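Cytokinesis protein 2 (Saccharomyces cerevisiae, PDB 4WPE) mediates the cytoskeletal rearrangements required for cytokinesis, forming a ring that coincides first with the septins and later with the medial actin ring. Local coordinates at residues A[79-84]-A[257-262]; A[42-47]-A[232-237]; A[64-69]-A[84-89]. All coordinates share one frame; numbering follows the deposited sequence.

Overall arrangement
The three contacts tie together the three long helices of an F-BAR domain, 37-71, 76-162 and 170-259, in a chain that is nearly all helix. Along the chain the segments run 42-47, 64-69, 79-84, 84-89, 232-237 and 257-262. Contact 1 (helix 76-162 with 170-259) and contact 3 (helix 37-71 with 76-162) share Val84, touch through Ile69, and have centres about 12 Å apart near one end of the elongated chain. Contact 2 (helix 37-71 with 170-259) lies far closer to the middle, its centre about 37 Å from that of contact 1 and about 31 Å from that of contact 3. All three reach the second subunit, so the packing within the chain is continuous with the dimer interface.

Contact 1 of 3, residues A[79-84]-A[257-262]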
loop_
_atom_site.group_PDB
_atom_site.type_symbol
_atom_site.label_atom_id
_atom_site.label_comp_id
_atom_site.label_asym_id
_atom_site.label_seq_id
_atom_site.Cartn_x
_atom_site.Cartn_y
_atom_site.Cartn_z
ATOM N N ASN A 79 24.051 -7.173 9.341
ATOM C CA ASN A 79 23.007 -8.054 9.845
ATOM C C ASN A 79 22.021 -7.294 10.725
ATOM O O ASN A 79 20.826 -7.543 10.679
ATOM C CB ASN A 79 23.617 -9.232 10.607
ATOM C CG ASN A 79 22.592 -10.283 10.965
ATOM O OD1 ASN A 79 22.277 -10.484 12.136
ATOM N ND2 ASN A 79 22.053 -10.954 9.952
ATOM N N GLU A 80 22.527 -6.350 11.509
ATOM C CA GLU A 80 21.674 -5.510 12.339
ATOM C C GLU A 80 20.901 -4.522 11.459
ATOM O O GLU A 80 19.878 -3.983 11.880
ATOM C CB GLU A 80 22.497 -4.760 13.397
ATOM C CG GLU A 80 23.852 -5.414 13.723
ATOM C CD GLU A 80 24.597 -4.717 14.857
ATOM O OE1 GLU A 80 24.177 -3.588 15.188
ATOM O OE2 GLU A 80 25.565 -5.294 15.426
ATOM N N THR A 81 21.370 -4.294 10.234
ATOM C CA THR A 81 20.638 -3.420 9.320
ATOM C C THR A 81 19.543 -4.219 8.603
ATOM O O THR A 81 18.510 -3.666 8.228
ATOM C CB THR A 81 21.580 -2.735 8.291
ATOM O OG1 THR A 81 21.007 -1.496 7.858
ATOM C CG2 THR A 81 21.831 -3.616 7.085
ATOM N N PHE A 82 19.761 -5.522 8.432
ATOM C CA PHE A 82 18.754 -6.381 7.819
ATOM C C PHE A 82 17.559 -6.508 8.751
ATOM O O PHE A 82 16.425 -6.682 8.304
ATOM C CB PHE A 82 19.322 -7.768 7.498
ATOM C CG PHE A 82 20.055 -7.847 6.181
ATOM C CD1 PHE A 82 20.543 -6.706 5.567
ATOM C CD2 PHE A 82 20.243 -9.069 5.555
ATOM C CE1 PHE A 82 21.215 -6.784 4.359
ATOM C CE2 PHE A 82 20.913 -9.152 4.346
ATOM C CZ PHE A 82 21.398 -8.008 3.748
ATOM N N ASN A 83 17.819 -6.418 10.051
ATOM C CA ASN A 83 16.766 -6.549 11.049
ATOM C C ASN A 83 16.003 -5.244 11.260
ATOM O O ASN A 83 14.834 -5.257 11.647
ATOM C CB ASN A 83 17.349 -7.042 12.375
ATOM C CG ASN A 83 17.725 -8.515 12.334
ATOM O OD1 ASN A 83 17.029 -9.330 11.725
ATOM N ND2 ASN A 83 18.829 -8.862 12.984
ATOM N N VAL A 84 16.665 -4.117 11.008
ATOM C CA VAL A 84 15.988 -2.825 11.049
ATOM C C VAL A 84 14.980 -2.759 9.911
ATOM O O VAL A 84 13.837 -2.349 10.108
ATOM C CB VAL A 84 16.975 -1.645 10.945
ATOM C CG1 VAL A 84 16.236 -0.354 10.624
ATOM C CG2 VAL A 84 17.765 -1.499 12.233
ATOM N N ASN A 257 19.234 6.601 9.154
ATOM C CA ASN A 257 20.128 7.010 10.242
ATOM C C ASN A 257 21.186 5.984 10.623
ATOM O O ASN A 257 22.241 6.345 11.153
ATOM C CB ASN A 257 19.321 7.363 11.503
ATOM C CG ASN A 257 18.572 8.664 11.376
ATOM O OD1 ASN A 257 19.032 9.593 10.713
ATOM N ND2 ASN A 257 17.413 8.748 12.025
ATOM N N HIS A 258 20.886 4.714 10.363
ATOM C CA HIS A 258 21.755 3.602 10.734
ATOM C C HIS A 258 22.560 3.052 9.566
ATOM O O HIS A 258 23.593 2.397 9.757
ATOM C CB HIS A 258 20.930 2.474 11.352
ATOM C CG HIS A 258 21.589 1.137 11.278
ATOM N ND1 HIS A 258 22.501 0.710 12.228
ATOM C CD2 HIS A 258 21.460 0.105 10.409
ATOM C CE1 HIS A 258 22.921 -0.497 11.928
ATOM N NE2 HIS A 258 22.295 -0.895 10.823
ATOM N N LEU A 259 22.055 3.283 8.360
ATOM C CA LEU A 259 22.821 2.996 7.159
ATOM C C LEU A 259 24.023 3.922 7.090
ATOM O O LEU A 259 25.054 3.581 6.510
ATOM C CB LEU A 259 21.974 3.157 5.895
ATOM C CG LEU A 259 20.975 2.085 5.471
ATOM C CD1 LEU A 259 20.057 2.609 4.373
ATOM C CD2 LEU A 259 21.746 0.868 4.994
ATOM N N ASN A 260 23.871 5.103 7.680
ATOM C CA ASN A 260 24.943 6.088 7.710
ATOM C C ASN A 260 25.761 6.012 8.998
ATOM O O ASN A 260 26.669 6.814 9.204
ATOM C CB ASN A 260 24.379 7.504 7.537
ATOM C CG ASN A 260 23.910 7.787 6.115
ATOM O OD1 ASN A 260 23.684 6.874 5.322
ATOM N ND2 ASN A 260 23.765 9.068 5.788
ATOM N N SER A 261 25.443 5.049 9.860
ATOM C CA SER A 261 26.128 4.933 11.146
ATOM C C SER A 261 27.396 4.089 11.061
ATOM O O SER A 261 28.216 4.091 11.983
ATOM C CB SER A 261 25.194 4.340 12.203
ATOM O OG SER A 261 24.991 2.953 11.995
ATOM N N PHE A 262 27.558 3.361 9.961
ATOM C CA PHE A 262 28.719 2.496 9.809
ATOM C C PHE A 262 29.241 2.474 8.378
ATOM O O PHE A 262 28.537 2.847 7.437
ATOM C CB PHE A 262 28.382 1.072 10.259
ATOM C CG PHE A 262 27.519 0.313 9.290
ATOM C CD1 PHE A 262 28.080 -0.590 8.404
ATOM C CD2 PHE A 262 26.148 0.495 9.271
ATOM C CE1 PHE A 262 27.291 -1.292 7.513
ATOM C CE2 PHE A 262 25.354 -0.206 8.383
ATOM C CZ PHE A 262 25.928 -1.100 7.501
#
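Thr81 meets the imidazole edge of His258: Thr81 OG1 lies 3.0 Å from His258 CD2, close to the ring plane, and Thr81 CB also sits at that edge. The two side chains run obliquely to one another. The first torsion of His258 places CG opposite its backbone N (chi1 158°), which carries the ring across to helix 76-162. Two further contacts widen the patch: His258 NE2 approaches Glu80 C at 3.9 Å, and Val84 CG2 stands 4.4 Å from His258 CD2. Beside the ring, Leu259 CD2 reaches Thr81 OG1 at 3.8 Å.

The second shell lies where the helix has given way to a loop. Phe262 CD2 sits 4.2 Å above one face of the imidazole, displaced toward its rim. Ser261 OG donates to His258 O at 2.7 Å, the donor tilted 26° from the carbonyl plane, and so ties the loop back to the last helical turn. With the imidazole cut back to an alanine here, Thr81 would probably lose its neighbour across the contact and a gap would be likely to open next to Phe262.

Lys77, earlier on helix 76-162, touches both His258 and Phe262. Leu234 of the second subunit packs on Thr81 and Leu259, while Gln231 of that subunit donates to Leu259 O and Phe262 O. Near one end of the elongated F-BAR helical bundle, the end of helix 170-259 thus lies between helix 76-162 and the partner's own helix 170-259.

Contact 2 of 3, residues A[42-47]-A[232-237]; sequences LFFKQR and SKLQQF
Leu234 begins the contact, its CD2 methyl lying 3.7 Å from Phe44 CZ, at the edge of the Phe44 ring and near its plane; the two side chains cross at about a right angle. Phe237, one turn later, has more of its own surface buried by 42-47 than any other residue of 232-237. With CG anti to its backbone N (chi1 168°), its ring projects between three partners on helix 37-71. Phe43 turns an edge toward the Phe237 face in an offset edge-to-face pair, centroids 5.9 Å apart and planes at 68°. Phe44 meets the same ring obliquely, its CE2 4.0 Å from Phe237 CD1. Arg47 completes the set: Phe237 CE1 lies over one face of its guanidinium, with the two planes 71° apart rather than stacked.

The segment axes are 12.9 Å apart and nearly parallel, a wide spacing filled by these rings. All five touching residues are buried, yet the charge of Arg47 is probably offset in part by salt bridges to Glu51 and, from NE, to Glu89 of the second subunit, although Arg92 of that subunit also lies close. The chemistry is thus an apolar aromatic cluster within the chain, with an arginine at its margin that is salt-bridged to the partner chain.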
loop_
_atom_site.group_PDB
_atom_site.type_symbol
_atom_site.label_atom_id
_atom_site.label_comp_id
_atom_site.label_asym_id
_atom_site.label_seq_id
_atom_site.Cartn_x
_atom_site.Cartn_y
_atom_site.Cartn_z
ATOM N N LEU A 42 -18.899 3.261 -1.072
ATOM C CA LEU A 42 -18.229 2.198 -1.811
ATOM C C LEU A 42 -16.719 2.394 -1.792
ATOM O O LEU A 42 -15.966 1.432 -1.649
ATOM C CB LEU A 42 -18.730 2.137 -3.254
ATOM C CG LEU A 42 -18.223 0.944 -4.071
ATOM C CD1 LEU A 42 -18.856 -0.354 -3.589
ATOM C CD2 LEU A 42 -18.473 1.149 -5.557
ATOM N N PHE A 43 -16.284 3.643 -1.937
ATOM C CA PHE A 43 -14.860 3.961 -1.927
ATOM C C PHE A 43 -14.213 3.566 -0.605
ATOM O O PHE A 43 -13.160 2.933 -0.588
ATOM C CB PHE A 43 -14.634 5.452 -2.187
ATOM C CG PHE A 43 -13.203 5.886 -2.013
ATOM C CD1 PHE A 43 -12.236 5.522 -2.937
ATOM C CD2 PHE A 43 -12.826 6.653 -0.925
ATOM C CE1 PHE A 43 -10.924 5.919 -2.782
ATOM C CE2 PHE A 43 -11.516 7.053 -0.761
ATOM C CZ PHE A 43 -10.562 6.685 -1.690
ATOM N N PHE A 44 -14.854 3.947 0.496
ATOM C CA PHE A 44 -14.374 3.622 1.835
ATOM C C PHE A 44 -14.239 2.120 2.031
ATOM O O PHE A 44 -13.278 1.645 2.635
ATOM C CB PHE A 44 -15.322 4.195 2.890
ATOM C CG PHE A 44 -15.232 5.686 3.042
ATOM C CD1 PHE A 44 -16.346 6.424 3.413
ATOM C CD2 PHE A 44 -14.032 6.349 2.838
ATOM C CE1 PHE A 44 -16.271 7.796 3.563
ATOM C CE2 PHE A 44 -13.949 7.721 2.990
ATOM C CZ PHE A 44 -15.070 8.445 3.351
ATOM N N LYS A 45 -15.211 1.377 1.512
ATOM C CA LYS A 45 -15.204 -0.074 1.625
ATOM C C LYS A 45 -14.042 -0.684 0.851
ATOM O O LYS A 45 -13.246 -1.439 1.407
ATOM C CB LYS A 45 -16.528 -0.654 1.127
ATOM C CG LYS A 45 -16.616 -2.164 1.232
ATOM C CD LYS A 45 -17.980 -2.673 0.796
ATOM C CE LYS A 45 -18.104 -4.166 1.043
ATOM N NZ LYS A 45 -19.123 -4.789 0.156
ATOM N N GLN A 46 -13.948 -0.349 -0.433
ATOM C CA GLN A 46 -12.909 -0.901 -1.298
ATOM C C GLN A 46 -11.514 -0.500 -0.833
ATOM O O GLN A 46 -10.588 -1.309 -0.853
ATOM C CB GLN A 46 -13.123 -0.461 -2.745
ATOM C CG GLN A 46 -14.410 -0.974 -3.357
ATOM C CD GLN A 46 -14.315 -1.113 -4.865
ATOM O OE1 GLN A 46 -14.964 -0.377 -5.613
ATOM N NE2 GLN A 46 -13.505 -2.065 -5.320
ATOM N N ARG A 47 -11.376 0.756 -0.424
ATOM C CA ARG A 47 -10.129 1.254 0.141
ATOM C C ARG A 47 -9.752 0.488 1.412
ATOM O O ARG A 47 -8.582 0.184 1.638
ATOM C CB ARG A 47 -10.251 2.750 0.435
ATOM C CG ARG A 47 -9.094 3.345 1.203
ATOM C CD ARG A 47 -7.911 3.625 0.307
ATOM N NE ARG A 47 -7.255 4.871 0.686
ATOM C CZ ARG A 47 -6.360 4.976 1.662
ATOM N NH1 ARG A 47 -6.016 3.907 2.363
ATOM N NH2 ARG A 47 -5.813 6.153 1.939
ATOM N N SER A 232 -16.790 15.753 8.148
ATOM C CA SER A 232 -16.021 15.253 9.288
ATOM C C SER A 232 -15.446 13.870 9.009
ATOM O O SER A 232 -14.334 13.555 9.435
ATOM C CB SER A 232 -16.884 15.204 10.551
ATOM O OG SER A 232 -17.798 14.121 10.502
ATOM N N LYS A 233 -16.210 13.047 8.297
ATOM C CA LYS A 233 -15.775 11.693 7.971
ATOM C C LYS A 233 -14.580 11.698 7.019
ATOM O O LYS A 233 -13.780 10.765 7.014
ATOM C CB LYS A 233 -16.925 10.890 7.363
ATOM C CG LYS A 233 -17.886 10.329 8.389
ATOM C CD LYS A 233 -17.146 9.852 9.627
ATOM C CE LYS A 233 -18.110 9.353 10.684
ATOM N NZ LYS A 233 -17.404 8.975 11.939
ATOM N N LEU A 234 -14.458 12.750 6.219
ATOM C CA LEU A 234 -13.358 12.842 5.269
ATOM C C LEU A 234 -12.067 13.324 5.928
ATOM O O LEU A 234 -10.976 13.057 5.418
ATOM C CB LEU A 234 -13.733 13.759 4.103
ATOM C CG LEU A 234 -14.616 13.093 3.041
ATOM C CD1 LEU A 234 -14.993 14.071 1.936
ATOM C CD2 LEU A 234 -13.918 11.872 2.463
ATOM N N GLN A 235 -12.173 14.030 7.051
ATOM C CA GLN A 235 -10.965 14.400 7.783
ATOM C C GLN A 235 -10.501 13.174 8.556
ATOM O O GLN A 235 -9.323 12.826 8.529
ATOM C CB GLN A 235 -11.203 15.590 8.722
ATOM C CG GLN A 235 -10.117 16.696 8.690
ATOM C CD GLN A 235 -8.725 16.277 9.187
ATOM O OE1 GLN A 235 -8.429 15.101 9.356
ATOM N NE2 GLN A 235 -7.866 17.264 9.421
ATOM N N GLN A 236 -11.439 12.505 9.222
ATOM C CA GLN A 236 -11.139 11.256 9.919
ATOM C C GLN A 236 -10.428 10.285 8.984
ATOM O O GLN A 236 -9.549 9.530 9.397
ATOM C CB GLN A 236 -12.412 10.620 10.467
ATOM C CG GLN A 236 -12.996 11.359 11.645
ATOM C CD GLN A 236 -14.369 10.846 12.012
ATOM O OE1 GLN A 236 -14.628 9.643 11.966
ATOM N NE2 GLN A 236 -15.259 11.757 12.380
ATOM N N PHE A 237 -10.820 10.329 7.717
ATOM C CA PHE A 237 -10.127 9.626 6.647
ATOM C C PHE A 237 -8.725 10.195 6.434
ATOM O O PHE A 237 -7.736 9.461 6.463
ATOM C CB PHE A 237 -10.953 9.714 5.361
ATOM C CG PHE A 237 -10.223 9.271 4.128
ATOM C CD1 PHE A 237 -10.016 7.929 3.872
ATOM C CD2 PHE A 237 -9.777 10.205 3.204
ATOM C CE1 PHE A 237 -9.352 7.523 2.726
ATOM C CE2 PHE A 237 -9.117 9.810 2.057
ATOM C CZ PHE A 237 -8.903 8.466 1.817
#

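Contact 3 of 3, residues A[64-69]-A[84-89]; sequences KLDKDI and VVLSVE
Leu86 lies against Leu65, Asp66 and Ile69 in an antiparallel helical hairpin of the F-BAR domain, where helix 37-71 turns through a short loop into helix 76-162. The segment axes approach to 10.3 Å with their directions 162° apart, and the nearest backbones are those of Asp66 and Leu86, whose CA atoms are 6.9 Å apart.

The two leucines have closely matching conformations, each with CG opposite its own backbone N (chi1 176° for Leu65). Projecting from facing helices, the two side chains slide past each other in opposite senses instead of meeting end on. Leu65 CD2 consequently lies alongside Leu86 CD1 at 3.9 Å, and the same Leu65 methyl reaches Val85 CG1 at 4.4 Å.

The other branch of Leu86 is turned toward Asp66 and Ile69. Asp66, the exposed member of the contact, crosses Leu86 obliquely and brings CB, CG and OD2 near Leu86 CD2, so the carboxylate borders the apolar patch.

Farther out, Leu86 also touches Thr62, while Val85 packs on Leu255 of helix 170-259. Phe43 of the second subunit covers Leu65, extending the apolar layer into the dimer. Ile69, which also touches Asn79, Phe82 and Asn83, closes the patch: it runs obliquely to Leu86, its CD1 4.0 Å from Leu86 CD2.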
loop_
_atom_site.group_PDB
_atom_site.type_symbol
_atom_site.label_atom_id
_atom_site.label_comp_id
_atom_site.label_asym_id
_atom_site.label_seq_id
_atom_site.Cartn_x
_atom_site.Cartn_y
_atom_site.Cartn_z
ATOM N N LYS A 64 8.912 -14.110 5.185
ATOM C CA LYS A 64 9.944 -14.797 4.420
ATOM C C LYS A 64 11.291 -14.125 4.632
ATOM O O LYS A 64 12.332 -14.770 4.545
ATOM C CB LYS A 64 9.598 -14.825 2.931
ATOM N N LEU A 65 11.267 -12.828 4.916
ATOM C CA LEU A 65 12.498 -12.093 5.177
ATOM C C LEU A 65 13.108 -12.510 6.511
ATOM O O LEU A 65 14.329 -12.630 6.630
ATOM C CB LEU A 65 12.244 -10.584 5.158
ATOM C CG LEU A 65 13.446 -9.706 5.520
ATOM C CD1 LEU A 65 14.642 -10.013 4.628
ATOM C CD2 LEU A 65 13.082 -8.233 5.441
ATOM N N ASP A 66 12.255 -12.737 7.507
ATOM C CA ASP A 66 12.714 -13.152 8.830
ATOM C C ASP A 66 13.400 -14.514 8.769
ATOM O O ASP A 66 14.500 -14.689 9.293
ATOM C CB ASP A 66 11.543 -13.198 9.817
ATOM C CG ASP A 66 11.999 -13.292 11.264
ATOM O OD1 ASP A 66 12.580 -14.333 11.644
ATOM O OD2 ASP A 66 11.766 -12.330 12.026
ATOM N N LYS A 67 12.745 -15.473 8.124
ATOM C CA LYS A 67 13.291 -16.818 7.987
ATOM C C LYS A 67 14.586 -16.806 7.182
ATOM O O LYS A 67 15.496 -17.591 7.446
ATOM C CB LYS A 67 12.268 -17.749 7.328
ATOM N N ASP A 68 14.669 -15.911 6.203
ATOM C CA ASP A 68 15.857 -15.825 5.360
ATOM C C ASP A 68 17.047 -15.238 6.114
ATOM O O ASP A 68 18.176 -15.690 5.943
ATOM C CB ASP A 68 15.567 -14.999 4.108
ATOM C CG ASP A 68 14.767 -15.771 3.079
ATOM O OD1 ASP A 68 14.102 -16.754 3.469
ATOM O OD2 ASP A 68 14.802 -15.398 1.887
ATOM N N ILE A 69 16.791 -14.231 6.942
ATOM C CA ILE A 69 17.841 -13.646 7.766
ATOM C C ILE A 69 18.436 -14.696 8.702
ATOM O O ILE A 69 19.656 -14.801 8.838
ATOM C CB ILE A 69 17.314 -12.453 8.588
ATOM C CG1 ILE A 69 17.061 -11.253 7.674
ATOM C CG2 ILE A 69 18.296 -12.073 9.685
ATOM C CD1 ILE A 69 16.436 -10.069 8.379
ATOM N N VAL A 84 16.665 -4.117 11.008
ATOM C CA VAL A 84 15.988 -2.825 11.049
ATOM C C VAL A 84 14.980 -2.759 9.911
ATOM O O VAL A 84 13.837 -2.349 10.108
ATOM C CB VAL A 84 16.975 -1.645 10.945
ATOM C CG1 VAL A 84 16.236 -0.354 10.624
ATOM C CG2 VAL A 84 17.765 -1.499 12.233
ATOM N N VAL A 85 15.407 -3.177 8.723
ATOM C CA VAL A 85 14.512 -3.272 7.576
ATOM C C VAL A 85 13.326 -4.163 7.916
ATOM O O VAL A 85 12.180 -3.840 7.609
ATOM C CB VAL A 85 15.230 -3.834 6.331
ATOM C CG1 VAL A 85 14.251 -4.007 5.181
ATOM C CG2 VAL A 85 16.376 -2.924 5.920
ATOM N N LEU A 86 13.617 -5.280 8.573
ATOM C CA LEU A 86 12.589 -6.229 8.971
ATOM C C LEU A 86 11.594 -5.606 9.943
ATOM O O LEU A 86 10.385 -5.786 9.799
ATOM C CB LEU A 86 13.228 -7.470 9.593
ATOM C CG LEU A 86 12.278 -8.575 10.049
ATOM C CD1 LEU A 86 11.368 -8.997 8.908
ATOM C CD2 LEU A 86 13.077 -9.760 10.565
ATOM N N SER A 87 12.102 -4.868 10.925
ATOM C CA SER A 87 11.239 -4.279 11.948
ATOM C C SER A 87 10.479 -3.063 11.417
ATOM O O SER A 87 9.319 -2.842 11.772
ATOM C CB SER A 87 12.058 -3.894 13.184
ATOM O OG SER A 87 12.608 -2.596 13.057
ATOM N N VAL A 88 11.134 -2.278 10.569
ATOM C CA VAL A 88 10.497 -1.126 9.943
ATOM C C VAL A 88 9.289 -1.556 9.118
ATOM O O VAL A 88 8.218 -0.957 9.208
ATOM C CB VAL A 88 11.486 -0.354 9.039
ATOM C CG1 VAL A 88 10.744 0.470 7.993
ATOM C CG2 VAL A 88 12.404 0.523 9.878
ATOM N N GLU A 89 9.462 -2.613 8.332
ATOM C CA GLU A 89 8.422 -3.054 7.409
ATOM C C GLU A 89 7.236 -3.708 8.112
ATOM O O GLU A 89 6.103 -3.574 7.659
ATOM C CB GLU A 89 9.009 -4.013 6.371
ATOM C CG GLU A 89 9.936 -3.342 5.365
ATOM C CD GLU A 89 9.214 -2.341 4.477
ATOM O OE1 GLU A 89 8.573 -2.771 3.494
ATOM O OE2 GLU A 89 9.284 -1.127 4.764
#